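Local coordinates for protein hydrolase, haloacid dehalogenase-like family (Chlorobaculum tepidum, PDB 2HCF) that probably acts as a magnesium-dependent hydrolase of the haloacid dehalogenase-like family, though its substrate is not established, at residues 32-37 with 73-78. Residues are numbered along the deposited sequence; the frame is centred on the assembly and turned at random.
Sequences EVYGTE and DKAKET
V33 sets CG1 anti to its backbone N (chi1 170°) and CG2 beside it, and T78 turns OG1 away from its own carbonyl carbon (chi1 -59°), a pairing that lays V33 CG2 3.6 Å from T78 OG1 as the two side chains run past each other in opposite directions. The same methyl reaches K74 CG at 3.8 Å and A75 CA at 3.9 Å, so one valine branch fills the notch between successive turns of the facing helix. T78 OG1 donates to K74 O, 2.8 Å away and above the carbonyl plane; T78 N bonds that oxygen from the opposite face. T78 CG2 lies 3.7 Å from E32 OE1, at the end of an extended glutamate. On the other flank, Y34 CE2 rests 3.7 Å from A75 CB, while its hydroxyl is hydrogen-bonded to I68 O and V33 CG1 lies over the rim of one ring face. Replacing T78 with an alanine would probably leave K74 O with one donor fewer and open a gap beside V33 CG2. The contact is mostly apolar helix-helix packing near the surface, joining helices 21-34 and 65-86 in what is probably the helical cap of a HAD-family hydrolase.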
ATOM      1  N   GLU A  32       6.762 -23.531   5.015  1.00 19.89           N
ATOM      2  CA  GLU A  32       7.500 -24.173   3.949  1.00 21.03           C
ATOM      3  C   GLU A  32       8.990 -23.851   3.947  1.00 20.39           C
ATOM      4  O   GLU A  32       9.805 -24.724   3.675  1.00 20.04           O
ATOM      5  CB  GLU A  32       6.905 -23.836   2.590  1.00 21.70           C
ATOM      6  CG  GLU A  32       7.614 -24.565   1.475  1.00 23.80           C
ATOM      7  CD  GLU A  32       6.912 -24.453   0.120  1.00 25.75           C
ATOM      8  OE1 GLU A  32       5.686 -24.147   0.082  1.00 31.67           O
ATOM      9  OE2 GLU A  32       7.620 -24.691  -0.904  1.00 32.89           O
ATOM     10  N   VAL A  33       9.349 -22.618   4.268  1.00 20.06           N
ATOM     11  CA  VAL A  33      10.726 -22.156   4.146  1.00 19.40           C
ATOM     12  C   VAL A  33      11.479 -22.288   5.469  1.00 18.99           C
ATOM     13  O   VAL A  33      12.595 -22.796   5.494  1.00 18.23           O
ATOM     14  CB  VAL A  33      10.758 -20.711   3.641  1.00 19.46           C
ATOM     15  CG1 VAL A  33      12.144 -20.099   3.728  1.00 18.93           C
ATOM     16  CG2 VAL A  33      10.240 -20.667   2.171  1.00 19.96           C
ATOM     17  N   TYR A  34      10.871 -21.837   6.560  1.00 18.30           N
ATOM     18  CA  TYR A  34      11.530 -21.856   7.866  1.00 18.66           C
ATOM     19  C   TYR A  34      11.087 -22.995   8.803  1.00 18.93           C
ATOM     20  O   TYR A  34      11.710 -23.207   9.847  1.00 18.86           O
ATOM     21  CB  TYR A  34      11.279 -20.535   8.594  1.00 18.33           C
ATOM     22  CG  TYR A  34      11.825 -19.307   7.909  1.00 18.50           C
ATOM     23  CD1 TYR A  34      13.151 -18.920   8.079  1.00 19.35           C
ATOM     24  CD2 TYR A  34      11.003 -18.518   7.111  1.00 19.63           C
ATOM     25  CE1 TYR A  34      13.641 -17.762   7.465  1.00 19.67           C
ATOM     26  CE2 TYR A  34      11.476 -17.380   6.500  1.00 18.14           C
ATOM     27  CZ  TYR A  34      12.784 -17.001   6.681  1.00 18.91           C
ATOM     28  OH  TYR A  34      13.233 -15.875   6.047  1.00 18.24           O
ATOM     29  N   GLY A  35      10.001 -23.691   8.462  1.00 19.18           N
ATOM     30  CA  GLY A  35       9.420 -24.700   9.343  1.00 19.40           C
ATOM     31  C   GLY A  35       8.324 -24.197  10.288  1.00 19.75           C
ATOM     32  O   GLY A  35       7.576 -24.984  10.842  1.00 19.63           O
ATOM     33  N   THR A  36       8.225 -22.886  10.467  1.00 19.68           N
ATOM     34  CA  THR A  36       7.263 -22.291  11.376  1.00 20.15           C
ATOM     35  C   THR A  36       6.612 -21.086  10.713  1.00 21.43           C
ATOM     36  O   THR A  36       7.242 -20.412   9.910  1.00 20.78           O
ATOM     37  CB  THR A  36       7.931 -21.852  12.678  1.00 19.39           C
ATOM     38  OG1 THR A  36       6.945 -21.296  13.555  1.00 18.86           O
ATOM     39  CG2 THR A  36       9.038 -20.836  12.436  1.00 20.70           C
ATOM     40  N   GLU A  37       5.349 -20.843  11.053  1.00 22.59           N
ATOM     41  CA  GLU A  37       4.661 -19.615  10.648  1.00 24.15           C
ATOM     42  C   GLU A  37       4.927 -18.475  11.597  1.00 24.24           C
ATOM     43  O   GLU A  37       4.438 -17.373  11.399  1.00 23.67           O
ATOM     44  CB  GLU A  37       3.142 -19.829  10.515  1.00 24.30           C
ATOM     45  CG  GLU A  37       2.414 -20.299  11.784  1.00 26.05           C
ATOM     46  CD  GLU A  37       0.888 -20.276  11.624  1.00 27.55           C
ATOM     47  OE1 GLU A  37       0.280 -19.207  11.848  1.00 34.65           O
ATOM     48  OE2 GLU A  37       0.294 -21.326  11.288  1.00 33.64           O
ATOM     49  N   ASP A  73      14.542 -14.050   0.849  1.00 20.52           N
ATOM     50  CA  ASP A  73      14.145 -13.980  -0.568  1.00 20.99           C
ATOM     51  C   ASP A  73      13.338 -15.194  -0.985  1.00 20.55           C
ATOM     52  O   ASP A  73      12.336 -15.056  -1.684  1.00 20.05           O
ATOM     53  CB  ASP A  73      15.354 -13.777  -1.496  1.00 21.66           C
ATOM     54  CG  ASP A  73      16.017 -12.416  -1.317  1.00 25.63           C
ATOM     55  OD1 ASP A  73      15.352 -11.429  -0.931  1.00 32.05           O
ATOM     56  OD2 ASP A  73      17.251 -12.329  -1.535  1.00 33.09           O
ATOM     57  N   LYS A  74      13.739 -16.384  -0.536  1.00 20.14           N
ATOM     58  CA  LYS A  74      12.937 -17.582  -0.810  1.00 20.25           C
ATOM     59  C   LYS A  74      11.534 -17.531  -0.161  1.00 19.77           C
ATOM     60  O   LYS A  74      10.553 -17.934  -0.768  1.00 18.88           O
ATOM     61  CB  LYS A  74      13.684 -18.840  -0.373  1.00 21.63           C
ATOM     62  CG  LYS A  74      12.870 -20.109  -0.555  1.00 24.88           C
ATOM     63  CD  LYS A  74      13.663 -21.266  -1.103  1.00 29.40           C
ATOM     64  CE  LYS A  74      12.701 -22.317  -1.721  1.00 29.71           C
ATOM     65  NZ  LYS A  74      11.948 -21.806  -2.941  1.00 30.03           N
ATOM     66  N   ALA A  75      11.456 -17.039   1.072  1.00 19.30           N
ATOM     67  CA  ALA A  75      10.159 -16.818   1.742  1.00 19.52           C
ATOM     68  C   ALA A  75       9.284 -15.852   0.945  1.00 19.17           C
ATOM     69  O   ALA A  75       8.100 -16.122   0.710  1.00 18.25           O
ATOM     70  CB  ALA A  75      10.374 -16.298   3.160  1.00 18.78           C
ATOM     71  N   LYS A  76       9.869 -14.738   0.510  1.00 18.86           N
ATOM     72  CA  LYS A  76       9.154 -13.781  -0.347  1.00 19.19           C
ATOM     73  C   LYS A  76       8.590 -14.466  -1.588  1.00 19.19           C
ATOM     74  O   LYS A  76       7.385 -14.371  -1.841  1.00 18.43           O
ATOM     75  CB  LYS A  76      10.065 -12.621  -0.754  1.00 19.09           C
ATOM     76  CG  LYS A  76       9.498 -11.631  -1.738  1.00 19.65           C
ATOM     77  CD  LYS A  76      10.563 -10.666  -2.127  1.00 20.27           C
ATOM     78  CE  LYS A  76      10.089  -9.699  -3.169  1.00 20.86           C
ATOM     79  NZ  LYS A  76      11.222  -8.764  -3.475  1.00 24.50           N
ATOM     80  N   GLU A  77       9.452 -15.156  -2.348  1.00 19.65           N
ATOM     81  CA  GLU A  77       9.041 -15.782  -3.600  1.00 18.77           C
ATOM     82  C   GLU A  77       7.961 -16.847  -3.390  1.00 18.69           C
ATOM     83  O   GLU A  77       7.057 -16.983  -4.205  1.00 17.63           O
ATOM     84  CB  GLU A  77      10.252 -16.424  -4.295  1.00 20.00           C
ATOM     85  N   THR A  78       8.086 -17.613  -2.313  1.00 18.22           N
ATOM     86  CA  THR A  78       7.117 -18.662  -1.987  1.00 18.77           C
ATOM     87  C   THR A  78       5.743 -18.033  -1.673  1.00 18.85           C
ATOM     88  O   THR A  78       4.726 -18.472  -2.209  1.00 18.87           O
ATOM     89  CB  THR A  78       7.638 -19.550  -0.809  1.00 18.44           C
ATOM     90  OG1 THR A  78       8.895 -20.148  -1.173  1.00 16.11           O
ATOM     91  CG2 THR A  78       6.630 -20.658  -0.435  1.00 18.50           C
TER